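Local coordinates for protein adenylate kinase (Desulfovibrio gigas, PDB 2XB4) that probably catalyses the reversible transfer of the terminal phosphate of ATP to AMP, giving two ADP, and carries a bound zinc ion, at residues Val118-Ile123 against Gln165-Ile170; His135-Phe140 against Ile144-Asp149. All coordinates share one frame; numbering follows the deposited sequence.

Contact 1: residues Val118-Ile123 against Gln165-Ile170; sequences VAKNRI and QDEGAI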
loop_
_atom_site.group_PDB
_atom_site.type_symbol
_atom_site.label_atom_id
_atom_site.label_comp_id
_atom_site.label_asym_id
_atom_site.label_seq_id
_atom_site.Cartn_x
_atom_site.Cartn_y
_atom_site.Cartn_z
ATOM N N VAL A 118 1.965 1.101 25.050
ATOM C CA VAL A 118 3.325 1.041 24.464
ATOM C C VAL A 118 3.338 0.155 23.200
ATOM O O VAL A 118 3.822 0.561 22.148
ATOM C CB VAL A 118 4.403 0.654 25.446
ATOM C CG1 VAL A 118 5.754 0.496 24.712
ATOM C CG2 VAL A 118 4.519 1.747 26.614
ATOM N N ALA A 119 2.783 -1.063 23.326
ATOM C CA ALA A 119 2.636 -1.983 22.196
ATOM C C ALA A 119 1.894 -1.283 21.002
ATOM O O ALA A 119 2.329 -1.377 19.841
ATOM C CB ALA A 119 1.934 -3.253 22.699
ATOM N N LYS A 120 0.751 -0.640 21.274
ATOM C CA LYS A 120 -0.022 -0.004 20.174
ATOM C C LYS A 120 0.824 1.082 19.535
ATOM O O LYS A 120 0.851 1.218 18.313
ATOM C CB LYS A 120 -1.370 0.534 20.723
ATOM C CG LYS A 120 -2.200 1.294 19.688
ATOM C CD LYS A 120 -3.491 1.748 20.248
ATOM C CE LYS A 120 -4.214 2.476 19.170
ATOM N NZ LYS A 120 -5.361 3.189 19.746
ATOM N N ASN A 121 1.430 1.933 20.347
ATOM C CA ASN A 121 2.275 3.000 19.773
ATOM C C ASN A 121 3.474 2.504 18.979
ATOM O O ASN A 121 3.802 3.038 17.931
ATOM C CB ASN A 121 2.748 3.925 20.867
ATOM C CG ASN A 121 1.650 4.919 21.260
ATOM O OD1 ASN A 121 0.784 5.297 20.445
ATOM N ND2 ASN A 121 1.654 5.299 22.493
ATOM N N ARG A 122 4.092 1.447 19.443
ATOM C CA ARG A 122 5.145 0.831 18.597
ATOM C C ARG A 122 4.656 0.329 17.237
ATOM O O ARG A 122 5.440 0.386 16.283
ATOM C CB ARG A 122 5.834 -0.302 19.308
ATOM C CG ARG A 122 6.689 0.196 20.398
ATOM C CD ARG A 122 7.433 -0.921 21.100
ATOM N NE ARG A 122 8.306 -0.216 22.060
ATOM C CZ ARG A 122 9.535 -0.586 22.393
ATOM N NH1 ARG A 122 10.070 -1.665 21.844
ATOM N NH2 ARG A 122 10.251 0.163 23.265
ATOM N N ILE A 123 3.440 -0.236 17.148
ATOM C CA ILE A 123 2.948 -0.662 15.856
ATOM C C ILE A 123 2.685 0.607 14.994
ATOM O O ILE A 123 3.067 0.660 13.817
ATOM C CB ILE A 123 1.651 -1.451 16.012
ATOM C CG1 ILE A 123 1.908 -2.760 16.797
ATOM C CG2 ILE A 123 0.940 -1.710 14.649
ATOM C CD1 ILE A 123 0.605 -3.339 17.496
ATOM N N GLN A 165 -1.765 1.446 10.902
ATOM C CA GLN A 165 -2.603 2.549 11.337
ATOM C C GLN A 165 -4.054 2.172 11.610
ATOM O O GLN A 165 -4.883 3.039 11.968
ATOM C CB GLN A 165 -2.576 3.698 10.303
ATOM C CG GLN A 165 -1.145 4.088 9.864
ATOM C CD GLN A 165 -0.227 4.390 11.066
ATOM O OE1 GLN A 165 -0.621 5.117 11.981
ATOM N NE2 GLN A 165 0.983 3.849 11.060
ATOM N N ASP A 166 -4.383 0.890 11.543
ATOM C CA ASP A 166 -5.783 0.466 11.675
ATOM C C ASP A 166 -6.044 0.217 13.195
ATOM O O ASP A 166 -5.824 -0.903 13.743
ATOM C CB ASP A 166 -6.021 -0.806 10.875
ATOM C CG ASP A 166 -7.460 -1.301 10.943
ATOM O OD1 ASP A 166 -8.311 -0.849 11.820
ATOM O OD2 ASP A 166 -7.725 -2.219 10.130
ATOM N N GLU A 167 -6.453 1.270 13.894
ATOM C CA GLU A 167 -6.578 1.162 15.359
ATOM C C GLU A 167 -7.686 0.211 15.806
ATOM O O GLU A 167 -7.556 -0.399 16.842
ATOM C CB GLU A 167 -6.847 2.520 16.037
ATOM C CG GLU A 167 -5.807 3.527 15.666
ATOM C CD GLU A 167 -5.993 4.874 16.393
ATOM O OE1 GLU A 167 -6.180 5.917 15.727
ATOM O OE2 GLU A 167 -5.942 4.855 17.619
ATOM N N GLY A 168 -8.771 0.093 15.051
ATOM C CA GLY A 168 -9.837 -0.860 15.458
ATOM C C GLY A 168 -9.255 -2.271 15.410
ATOM O O GLY A 168 -9.515 -3.063 16.287
ATOM N N ALA A 169 -8.418 -2.589 14.409
ATOM C CA ALA A 169 -7.939 -3.985 14.296
ATOM C C ALA A 169 -6.875 -4.273 15.381
ATOM O O ALA A 169 -6.816 -5.382 15.904
ATOM C CB ALA A 169 -7.339 -4.240 12.898
ATOM N N ILE A 170 -5.976 -3.310 15.612
ATOM C CA ILE A 170 -4.923 -3.423 16.627
ATOM C C ILE A 170 -5.612 -3.653 17.987
ATOM O O ILE A 170 -5.257 -4.601 18.715
ATOM C CB ILE A 170 -4.047 -2.167 16.652
ATOM C CG1 ILE A 170 -3.159 -2.070 15.388
ATOM C CG2 ILE A 170 -3.170 -2.153 17.904
ATOM C CD1 ILE A 170 -2.549 -0.644 15.340
#
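Two helices of the adenylate kinase fold, 116-124 and 167-177, meet here through Lys120, Ile123, Glu167 and Ile170. Near the surface, Lys120 forms a salt bridge with Glu167, with NZ of Lys120 2.8 Å from OE2 of Glu167. The lysine chain is extended: CG lies anti to the backbone N (chi1 176°), and the torsions beyond it stay near 180°. The two side chains cross at about a right angle. NZ meets OE2 on its anti lone pair, the one facing away from OE1. Below the ion pair the contact is apolar. Ile123 and Ile170 slide past each other in opposite directions, and CG2 of Ile123 lies 3.7 Å from CD1 of Ile170. A second touch pairs CD1 of Ile123 with CG2 of Ile170 at 4.0 Å. CG2 of Ile170 also lies 4.0 Å from CG of Lys120.

The contact lies close to the P-loop side of the kinase. The side chain of Ile123 is near Gly10 and Arg126, both predicted to bind ATP, and near a bound meso-tartaric acid. His174, one turn beyond Ile170, also packs on Lys120 and Ile123. Asp166 is the N-cap residue of helix 167-177. OD1 of Asp166 accepts from Ala169 N at 3.1 Å, and the donor stands above the carboxylate plane, 66° out of it.

Contact 2: residues His135-Phe140 against Ile144-Asp149; sequences HPNNIF and IKPNGD. With ZN (zinc ion), chain B.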
loop_
_atom_site.group_PDB
_atom_site.type_symbol
_atom_site.label_atom_id
_atom_site.label_comp_id
_atom_site.label_asym_id
_atom_site.label_seq_id
_atom_site.Cartn_x
_atom_site.Cartn_y
_atom_site.Cartn_z
ATOM N N HIS A 135 15.217 -1.094 6.463
ATOM C CA HIS A 135 15.813 0.008 7.340
ATOM C C HIS A 135 14.863 0.385 8.504
ATOM O O HIS A 135 13.855 0.975 8.239
ATOM C CB HIS A 135 16.077 1.303 6.504
ATOM C CG HIS A 135 17.179 1.145 5.473
ATOM N ND1 HIS A 135 17.424 2.096 4.496
ATOM C CD2 HIS A 135 18.130 0.190 5.315
ATOM C CE1 HIS A 135 18.434 1.690 3.731
ATOM N NE2 HIS A 135 18.892 0.550 4.222
ATOM N N PRO A 136 15.204 0.051 9.774
ATOM C CA PRO A 136 14.169 0.267 10.823
ATOM C C PRO A 136 13.980 1.746 11.176
ATOM O O PRO A 136 14.968 2.461 11.433
ATOM C CB PRO A 136 14.700 -0.560 12.049
ATOM C CG PRO A 136 15.650 -1.588 11.461
ATOM C CD PRO A 136 16.336 -0.754 10.277
ATOM N N ASN A 137 12.733 2.218 11.160
ATOM C CA ASN A 137 12.396 3.602 11.562
ATOM C C ASN A 137 11.113 3.520 12.368
ATOM O O ASN A 137 10.176 2.853 11.940
ATOM C CB ASN A 137 12.117 4.536 10.362
ATOM C CG ASN A 137 13.432 4.849 9.515
ATOM O OD1 ASN A 137 13.812 4.062 8.586
ATOM N ND2 ASN A 137 14.077 5.950 9.788
ATOM N N ASN A 138 11.066 4.229 13.494
ATOM C CA ASN A 138 9.874 4.179 14.292
ATOM C C ASN A 138 9.804 5.482 15.085
ATOM O O ASN A 138 10.680 5.738 15.928
ATOM C CB ASN A 138 9.858 2.953 15.229
ATOM C CG ASN A 138 8.473 2.688 15.796
ATOM O OD1 ASN A 138 7.858 3.604 16.450
ATOM N ND2 ASN A 138 7.944 1.469 15.553
ATOM N N ILE A 139 8.746 6.270 14.852
ATOM C CA ILE A 139 8.572 7.508 15.574
ATOM C C ILE A 139 8.396 7.324 17.116
ATOM O O ILE A 139 8.669 8.228 17.843
ATOM C CB ILE A 139 7.459 8.445 14.931
ATOM C CG1 ILE A 139 6.027 7.860 15.010
ATOM C CG2 ILE A 139 7.752 8.731 13.481
ATOM C CD1 ILE A 139 4.934 8.977 14.815
ATOM N N PHE A 140 8.068 6.137 17.597
ATOM C CA PHE A 140 7.804 5.905 19.021
ATOM C C PHE A 140 8.933 5.128 19.728
ATOM O O PHE A 140 8.802 4.785 20.923
ATOM C CB PHE A 140 6.423 5.206 19.228
ATOM C CG PHE A 140 5.906 5.236 20.673
ATOM C CD1 PHE A 140 5.308 6.400 21.231
ATOM C CD2 PHE A 140 6.008 4.088 21.503
ATOM C CE1 PHE A 140 4.858 6.384 22.569
ATOM C CE2 PHE A 140 5.565 4.103 22.859
ATOM C CZ PHE A 140 4.988 5.210 23.379
ATOM N N ILE A 144 15.581 4.250 17.175
ATOM C CA ILE A 144 15.424 4.210 15.712
ATOM C C ILE A 144 14.423 5.254 15.168
ATOM O O ILE A 144 13.793 5.015 14.145
ATOM C CB ILE A 144 14.995 2.794 15.220
ATOM C CG1 ILE A 144 13.744 2.325 15.976
ATOM C CG2 ILE A 144 16.111 1.805 15.456
ATOM C CD1 ILE A 144 12.956 1.160 15.302
ATOM N N LYS A 145 14.298 6.424 15.822
ATOM C CA LYS A 145 13.523 7.566 15.357
ATOM C C LYS A 145 14.017 7.969 14.018
ATOM O O LYS A 145 15.243 7.879 13.781
ATOM C CB LYS A 145 13.863 8.836 16.190
ATOM C CG LYS A 145 13.372 8.914 17.519
ATOM C CD LYS A 145 13.881 10.309 18.127
ATOM C CE LYS A 145 15.433 10.690 17.936
ATOM N NZ LYS A 145 15.853 11.733 18.998
ATOM N N PRO A 146 13.120 8.490 13.150
ATOM C CA PRO A 146 13.574 8.945 11.835
ATOM C C PRO A 146 14.408 10.164 11.947
ATOM O O PRO A 146 14.429 10.787 13.032
ATOM C CB PRO A 146 12.294 9.316 11.122
ATOM C CG PRO A 146 11.211 8.549 11.829
ATOM C CD PRO A 146 11.626 8.445 13.240
ATOM N N ASN A 147 15.087 10.511 10.848
ATOM C CA ASN A 147 15.846 11.748 10.764
ATOM C C ASN A 147 14.915 12.796 10.163
ATOM O O ASN A 147 14.860 12.956 8.934
ATOM C CB ASN A 147 17.086 11.505 9.876
ATOM C CG ASN A 147 17.861 12.772 9.562
ATOM O OD1 ASN A 147 18.491 12.874 8.510
ATOM N ND2 ASN A 147 17.836 13.712 10.449
ATOM N N GLY A 148 14.157 13.484 11.022
ATOM C CA GLY A 148 13.057 14.337 10.569
ATOM C C GLY A 148 11.950 13.546 9.867
ATOM O O GLY A 148 11.358 12.663 10.465
ATOM N N ASP A 149 11.668 13.835 8.605
ATOM C CA ASP A 149 10.701 13.030 7.846
ATOM C C ASP A 149 11.341 11.930 7.039
ATOM O O ASP A 149 10.636 11.312 6.298
ATOM C CB ASP A 149 9.934 13.900 6.851
ATOM C CG ASP A 149 8.950 14.818 7.526
ATOM O OD1 ASP A 149 8.299 14.381 8.499
ATOM O OD2 ASP A 149 8.851 15.979 7.082
HETATM ZN ZN ZN B . 16.438 3.838 4.187
#
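The side chain of Ile144 sets out toward 135-140 and lies against Asn138 and Pro136. Its CG1 sits in the crowded position between the backbone N and the carbonyl carbon (chi1 53°). From there CD1 of Ile144 reaches CB of Asn138 at 3.6 Å, and it also touches CB of Pro136 at 4.1 Å. Farther along, Ile139 and Pro146 cross obliquely. The branch methyl CG2 of Ile139 rests 3.8 Å from CG of Pro146, with CD of the ring almost as near.

Between these apolar pairs the backbones are joined. Asn138 N donates to Ile144 O at 2.9 Å. The donor stands above the carbonyl plane, 42° out of it. The CA of Asn137 makes a C-H...O contact with the same oxygen. A second one runs from the CA of Lys145 to Asn138 O, at 3.4 Å.

The side chain of Asn138 turns away from Ile144 beyond CB. OD1 of Asn138 accepts from Phe140 N at 2.8 Å, in the carbonyl plane, which makes an Asx turn. Its ND2 bonds to Arg122 O, so both ends of the amide are held.

Both segments lie in the LID, in the loop between strands 128-129 and 158-159. This loop supplies His135, Cys151 and Cys154 to the zinc site, and Cys129 comes from strand 128-129. His135 binds zinc through ND1 at 2.0 Å. NE2 of the same ring bonds to Thr15 OG1 of a second subunit. The imidazole is thus fixed at both nitrogens. With three cysteine sulfurs and one histidine as ligands, the site is likely to hold the metal for structure, as zinc does in the LID of related kinases.

In the fold
Both contacts are partly buried. Contact 1 joins two helices, with both isoleucines buried and the ion pair nearer the surface. Contact 2 lies in a loop without regular helix or strand, its centre about 24 Å from the centre of the chain. It mixes buried Asn137 and Asn138 with exposed Ile139 and Lys145. It relies on one backbone hydrogen bond, C-H...O contacts and apolar touches of Ile144 and Pro146, where contact 1 has a salt bridge over an isoleucine pair. Along the chain, contact 2 is nested inside the loop closed by contact 1, and their centres are about 17 Å apart. The Asn138 amide ties the LID loop to helix 116-124.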